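Local coordinates for hypothetical protein TM1070 (Thermotoga maritima, PDB 1NC7) that is of unknown function but binds magnesium and, as a probable member of the sensory rhodopsin transducer family, may take part in light signalling, at residues Ser49-Asn54 against Ser85-Leu90; Ala60-Thr65 against Val109-Gln114. One frame throughout, in Å; residues are numbered along the deposited sequence.

Contact 1: Ser49-Asn54 against Ser85-Leu90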
loop_
_atom_site.group_PDB
_atom_site.type_symbol
_atom_site.label_atom_id
_atom_site.label_comp_id
_atom_site.label_asym_id
_atom_site.label_seq_id
_atom_site.Cartn_x
_atom_site.Cartn_y
_atom_site.Cartn_z
ATOM N N SER D 49 12.200 -4.000 5.674
ATOM C CA SER D 49 11.943 -3.931 7.098
ATOM C C SER D 49 10.542 -4.453 7.348
ATOM O O SER D 49 9.567 -3.923 6.810
ATOM C CB SER D 49 12.052 -2.490 7.607
ATOM O OG SER D 49 13.392 -2.026 7.566
ATOM N N LEU D 50 10.449 -5.520 8.133
ATOM C CA LEU D 50 9.153 -6.074 8.485
ATOM C C LEU D 50 8.838 -5.378 9.794
ATOM O O LEU D 50 9.454 -5.662 10.824
ATOM C CB LEU D 50 9.236 -7.587 8.698
ATOM C CG LEU D 50 7.926 -8.250 9.137
ATOM C CD1 LEU D 50 6.849 -8.027 8.079
ATOM C CD2 LEU D 50 8.156 -9.739 9.356
ATOM N N CYS D 51 7.896 -4.445 9.748
ATOM C CA CYS D 51 7.543 -3.686 10.933
ATOM C C CYS D 51 6.344 -4.287 11.632
ATOM O O CYS D 51 5.302 -4.528 11.020
ATOM C CB CYS D 51 7.300 -2.234 10.545
ATOM S SG CYS D 51 8.758 -1.535 9.725
ATOM N N ILE D 52 6.514 -4.528 12.929
ATOM C CA ILE D 52 5.490 -5.150 13.748
ATOM C C ILE D 52 5.199 -4.307 14.981
ATOM O O ILE D 52 6.112 -3.750 15.589
ATOM C CB ILE D 52 5.964 -6.537 14.226
ATOM C CG1 ILE D 52 6.518 -7.336 13.043
ATOM C CG2 ILE D 52 4.817 -7.282 14.894
ATOM C CD1 ILE D 52 7.175 -8.647 13.443
HETATM N N MSE D 53 3.925 -4.207 15.339
HETATM C CA MSE D 53 3.551 -3.459 16.527
HETATM C C MSE D 53 2.657 -4.319 17.408
HETATM O O MSE D 53 1.821 -5.081 16.914
HETATM C CB MSE D 53 2.849 -2.145 16.156
HETATM C CG MSE D 53 1.544 -2.293 15.404
HETATM SE SE MSE D 53 0.854 -0.584 14.770
HETATM C CE MSE D 53 0.574 0.259 16.487
ATOM N N ASN D 54 2.866 -4.201 18.714
ATOM C CA ASN D 54 2.104 -4.946 19.704
ATOM C C ASN D 54 1.478 -3.937 20.660
ATOM O O ASN D 54 2.181 -3.321 21.457
ATOM C CB ASN D 54 3.040 -5.889 20.466
ATOM C CG ASN D 54 2.324 -6.693 21.540
ATOM O OD1 ASN D 54 1.098 -6.673 21.636
ATOM N ND2 ASN D 54 3.095 -7.417 22.349
ATOM N N SER D 85 7.196 -1.329 19.419
ATOM C CA SER D 85 7.323 -1.420 17.973
ATOM C C SER D 85 8.593 -2.211 17.684
ATOM O O SER D 85 9.515 -2.243 18.502
ATOM C CB SER D 85 7.457 -0.013 17.370
ATOM O OG SER D 85 7.745 -0.053 15.977
ATOM N N LEU D 86 8.628 -2.870 16.532
ATOM C CA LEU D 86 9.812 -3.608 16.125
ATOM C C LEU D 86 9.958 -3.511 14.615
ATOM O O LEU D 86 9.089 -3.964 13.873
ATOM C CB LEU D 86 9.723 -5.084 16.528
ATOM C CG LEU D 86 10.909 -5.929 16.042
ATOM C CD1 LEU D 86 12.193 -5.439 16.695
ATOM C CD2 LEU D 86 10.672 -7.397 16.367
ATOM N N HIS D 87 11.038 -2.888 14.159
ATOM C CA HIS D 87 11.289 -2.789 12.724
ATOM C C HIS D 87 12.379 -3.817 12.450
ATOM O O HIS D 87 13.567 -3.538 12.604
ATOM C CB HIS D 87 11.764 -1.382 12.329
ATOM C CG HIS D 87 10.698 -0.332 12.415
ATOM N ND1 HIS D 87 10.651 0.748 11.558
ATOM C CD2 HIS D 87 9.660 -0.175 13.271
ATOM C CE1 HIS D 87 9.631 1.524 11.883
ATOM N NE2 HIS D 87 9.013 0.986 12.919
ATOM N N LEU D 88 11.961 -5.014 12.052
ATOM C CA LEU D 88 12.898 -6.104 11.798
ATOM C C LEU D 88 13.595 -6.017 10.445
ATOM O O LEU D 88 12.948 -6.042 9.396
ATOM C CB LEU D 88 12.168 -7.444 11.910
ATOM C CG LEU D 88 13.021 -8.701 11.735
ATOM C CD1 LEU D 88 14.021 -8.808 12.879
ATOM C CD2 LEU D 88 12.115 -9.919 11.702
ATOM N N ARG D 89 14.921 -5.914 10.481
ATOM C CA ARG D 89 15.727 -5.837 9.264
ATOM C C ARG D 89 15.891 -7.235 8.681
ATOM O O ARG D 89 16.633 -8.061 9.212
ATOM C CB ARG D 89 17.094 -5.226 9.580
ATOM C CG ARG D 89 17.057 -3.720 9.788
ATOM C CD ARG D 89 16.857 -3.010 8.456
ATOM N NE ARG D 89 18.027 -3.156 7.593
ATOM C CZ ARG D 89 18.989 -2.247 7.473
ATOM N NH1 ARG D 89 18.927 -1.112 8.157
ATOM N NH2 ARG D 89 20.024 -2.479 6.675
ATOM N N LEU D 90 15.196 -7.489 7.579
ATOM C CA LEU D 90 15.227 -8.795 6.933
ATOM C C LEU D 90 16.535 -9.121 6.222
ATOM O O LEU D 90 16.794 -10.281 5.906
ATOM C CB LEU D 90 14.055 -8.914 5.955
ATOM C CG LEU D 90 12.669 -8.676 6.569
ATOM C CD1 LEU D 90 11.596 -8.928 5.522
ATOM C CD2 LEU D 90 12.457 -9.595 7.760
#
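Antiparallel strand pairing joins Ser49-Asn54 to Ser85-Leu90 at one border of the chain's large sheet, where strand 84-89 is outermost and strand 47-54 its inner neighbour. Leu50 and Leu88 form one hydrogen-bonded pair, Ile52 and Leu86 the next. The bond from Ile52 N to Leu86 O is 2.8 Å and nearly straight (169° at the hydrogen), whereas Leu88 N meets Leu50 O at 2.9 Å from above the carbonyl plane. Between them, in a non-hydrogen-bonded pair, Cys51 lays SG over one face of the His87 imidazole, 3.6 Å from the ring centroid and shifted toward the rim. Both SG and His87 CG stand anti to their carbonyl carbons (chi1 -57° and -71°), which sets up this sulfur-aromatic contact. His87 NE2 is hydrogen-bonded to Tyr101 O of the second subunit. Replacing His87 by alanine removes the ring, and would probably leave the Cys51 sulfur without its aromatic partner and that carbonyl without this donor. Past the strand's end Leu90 CD2 packs 3.9 Å from Leu50 CB, while Leu50 and Leu88 both touch Ile64 of strand 60-68. The arrangement is typical of antiparallel pairing at a beta-sandwich border, one face turned to the core, the other to a partner subunit.

Contact 2: Ala60-Thr65 against Val109-Gln114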
loop_
_atom_site.group_PDB
_atom_site.type_symbol
_atom_site.label_atom_id
_atom_site.label_comp_id
_atom_site.label_asym_id
_atom_site.label_seq_id
_atom_site.Cartn_x
_atom_site.Cartn_y
_atom_site.Cartn_z
ATOM N N ALA D 60 4.444 -10.753 22.442
ATOM C CA ALA D 60 4.090 -11.509 21.256
ATOM C C ALA D 60 5.266 -12.356 20.797
ATOM O O ALA D 60 6.386 -11.862 20.662
ATOM C CB ALA D 60 3.662 -10.563 20.139
ATOM N N LYS D 61 5.005 -13.641 20.592
ATOM C CA LYS D 61 6.014 -14.572 20.105
ATOM C C LYS D 61 5.600 -14.814 18.661
ATOM O O LYS D 61 4.524 -15.353 18.391
ATOM C CB LYS D 61 5.975 -15.871 20.910
ATOM C CG LYS D 61 6.304 -15.680 22.383
ATOM C CD LYS D 61 6.218 -16.992 23.144
ATOM C CE LYS D 61 6.527 -16.794 24.620
ATOM N NZ LYS D 61 6.422 -18.072 25.382
ATOM N N ILE D 62 6.457 -14.404 17.738
ATOM C CA ILE D 62 6.143 -14.515 16.328
ATOM C C ILE D 62 7.067 -15.428 15.537
ATOM O O ILE D 62 8.290 -15.325 15.621
ATOM C CB ILE D 62 6.151 -13.111 15.693
ATOM C CG1 ILE D 62 5.300 -12.163 16.545
ATOM C CG2 ILE D 62 5.584 -13.163 14.295
ATOM C CD1 ILE D 62 5.327 -10.728 16.084
ATOM N N ARG D 63 6.454 -16.333 14.779
ATOM C CA ARG D 63 7.175 -17.267 13.926
ATOM C C ARG D 63 7.058 -16.711 12.510
ATOM O O ARG D 63 5.952 -16.557 11.987
ATOM C CB ARG D 63 6.532 -18.655 14.004
ATOM C CG ARG D 63 7.141 -19.680 13.065
ATOM C CD ARG D 63 6.536 -21.058 13.283
ATOM N NE ARG D 63 5.087 -21.055 13.111
ATOM C CZ ARG D 63 4.319 -22.134 13.223
ATOM N NH1 ARG D 63 4.861 -23.311 13.507
ATOM N NH2 ARG D 63 3.007 -22.036 13.053
ATOM N N ILE D 64 8.197 -16.393 11.905
ATOM C CA ILE D 64 8.221 -15.824 10.562
ATOM C C ILE D 64 8.715 -16.841 9.544
ATOM O O ILE D 64 9.871 -17.258 9.588
ATOM C CB ILE D 64 9.145 -14.595 10.493
ATOM C CG1 ILE D 64 8.799 -13.614 11.619
ATOM C CG2 ILE D 64 8.999 -13.917 9.135
ATOM C CD1 ILE D 64 9.753 -12.447 11.733
ATOM N N THR D 65 7.836 -17.222 8.625
ATOM C CA THR D 65 8.180 -18.197 7.597
ATOM C C THR D 65 8.438 -17.535 6.245
ATOM O O THR D 65 7.625 -16.745 5.759
ATOM C CB THR D 65 7.055 -19.232 7.429
ATOM O OG1 THR D 65 6.829 -19.897 8.678
ATOM C CG2 THR D 65 7.428 -20.264 6.368
ATOM N N VAL D 109 -0.397 -13.748 19.822
ATOM C CA VAL D 109 -1.333 -12.693 20.193
ATOM C C VAL D 109 -1.470 -11.728 19.018
ATOM O O VAL D 109 -0.572 -11.625 18.182
ATOM C CB VAL D 109 -0.859 -11.896 21.432
ATOM C CG1 VAL D 109 -0.760 -12.818 22.640
ATOM C CG2 VAL D 109 0.479 -11.227 21.147
ATOM N N PRO D 110 -2.595 -11.008 18.941
ATOM C CA PRO D 110 -2.816 -10.058 17.846
ATOM C C PRO D 110 -1.752 -8.968 17.743
ATOM O O PRO D 110 -1.342 -8.389 18.750
ATOM C CB PRO D 110 -4.190 -9.477 18.166
ATOM C CG PRO D 110 -4.876 -10.605 18.897
ATOM C CD PRO D 110 -3.782 -11.090 19.810
ATOM N N VAL D 111 -1.307 -8.707 16.517
ATOM C CA VAL D 111 -0.327 -7.658 16.238
ATOM C C VAL D 111 -0.676 -7.073 14.872
ATOM O O VAL D 111 -1.612 -7.528 14.222
ATOM C CB VAL D 111 1.124 -8.212 16.197
ATOM C CG1 VAL D 111 1.531 -8.705 17.578
ATOM C CG2 VAL D 111 1.236 -9.336 15.174
ATOM N N VAL D 112 0.056 -6.047 14.449
ATOM C CA VAL D 112 -0.185 -5.447 13.140
ATOM C C VAL D 112 1.164 -5.378 12.445
ATOM O O VAL D 112 2.177 -5.071 13.079
ATOM C CB VAL D 112 -0.779 -4.026 13.249
ATOM C CG1 VAL D 112 -1.098 -3.498 11.854
ATOM C CG2 VAL D 112 -2.045 -4.052 14.099
HETATM N N MSE D 113 1.181 -5.673 11.149
HETATM C CA MSE D 113 2.434 -5.666 10.402
HETATM C C MSE D 113 2.387 -4.924 9.079
HETATM O O MSE D 113 1.346 -4.856 8.420
HETATM C CB MSE D 113 2.898 -7.095 10.140
HETATM C CG MSE D 113 3.174 -7.884 11.394
HETATM SE SE MSE D 113 4.017 -9.561 10.994
HETATM C CE MSE D 113 3.471 -10.523 12.565
ATOM N N GLN D 114 3.546 -4.395 8.697
ATOM C CA GLN D 114 3.716 -3.641 7.458
ATOM C C GLN D 114 5.103 -3.979 6.918
ATOM O O GLN D 114 6.047 -4.128 7.692
ATOM C CB GLN D 114 3.622 -2.141 7.764
ATOM C CG GLN D 114 3.670 -1.217 6.554
ATOM C CD GLN D 114 3.464 0.244 6.940
ATOM O OE1 GLN D 114 2.990 0.548 8.036
ATOM N NE2 GLN D 114 3.815 1.151 6.041
#
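With chi1 near -50°, Ile62 sends CD1 forward along an extended arm and leaves CG2 anti to the backbone N; Met113, a selenomethionine, has CG anti to its carbonyl carbon (chi1 -61°) and runs out straight from there. The two side chains therefore reach toward each other tip to tip. The terminal methyl CE of Met113 meets both methyl ends of the isoleucine, 3.8 Å from Ile62 CG2 and 4.0 Å from Ile62 CD1. Val111 adds a looser touch, its CG2 lying 4.4 Å from Ile62 CD1, while its other branch, CG1, comes 3.8 Å from Ala60 CB. The two methyls of Val111 thus serve different neighbours, Ala60 and Ile62. The tightest spot is at the corner where the chain turns into strand 110-121: Val109 CG2, placed between its backbone N and carbonyl carbon, presses to 3.4 Å from Ala60 CB, closer than carbons usually come. The small side chain of Ala60 probably allows this close approach of the corner. Beyond it the strands diverge, the segment axes being 8.6 Å apart at closest and inclined at 56°. The contact is wholly apolar. Ile52 of strand 47-54 also touches both Ile62 and Met113, and Ala105 lies against Met113, so the same side chains are shared by several strands. Aliphatic side chains meeting between strands that are not paired with each other are characteristic of the hydrophobic interior of a beta sandwich.

In the fold
Contact 1 ties neighbouring strands through backbone bonds and is only partly buried; contact 2 lies in the interior and joins strands that are not neighbours in the sheet, through methyl groups alone. Strand 47-54 connects them: while contact 1 pairs one of its edges with strand 84-89, its other edge pairs with strand 110-121 of contact 2, with Cys51 N probably bonded to Gln114 O. The leucines of contact 1 meet the core beside contact 2, Leu88 CD2 lying 3.5 Å from Ile64 CD1. Polar chemistry gathers on the opposite face of the sheet, where His87 and Ser85 in contact 1 and Gln114 in contact 2 bond to the second subunit.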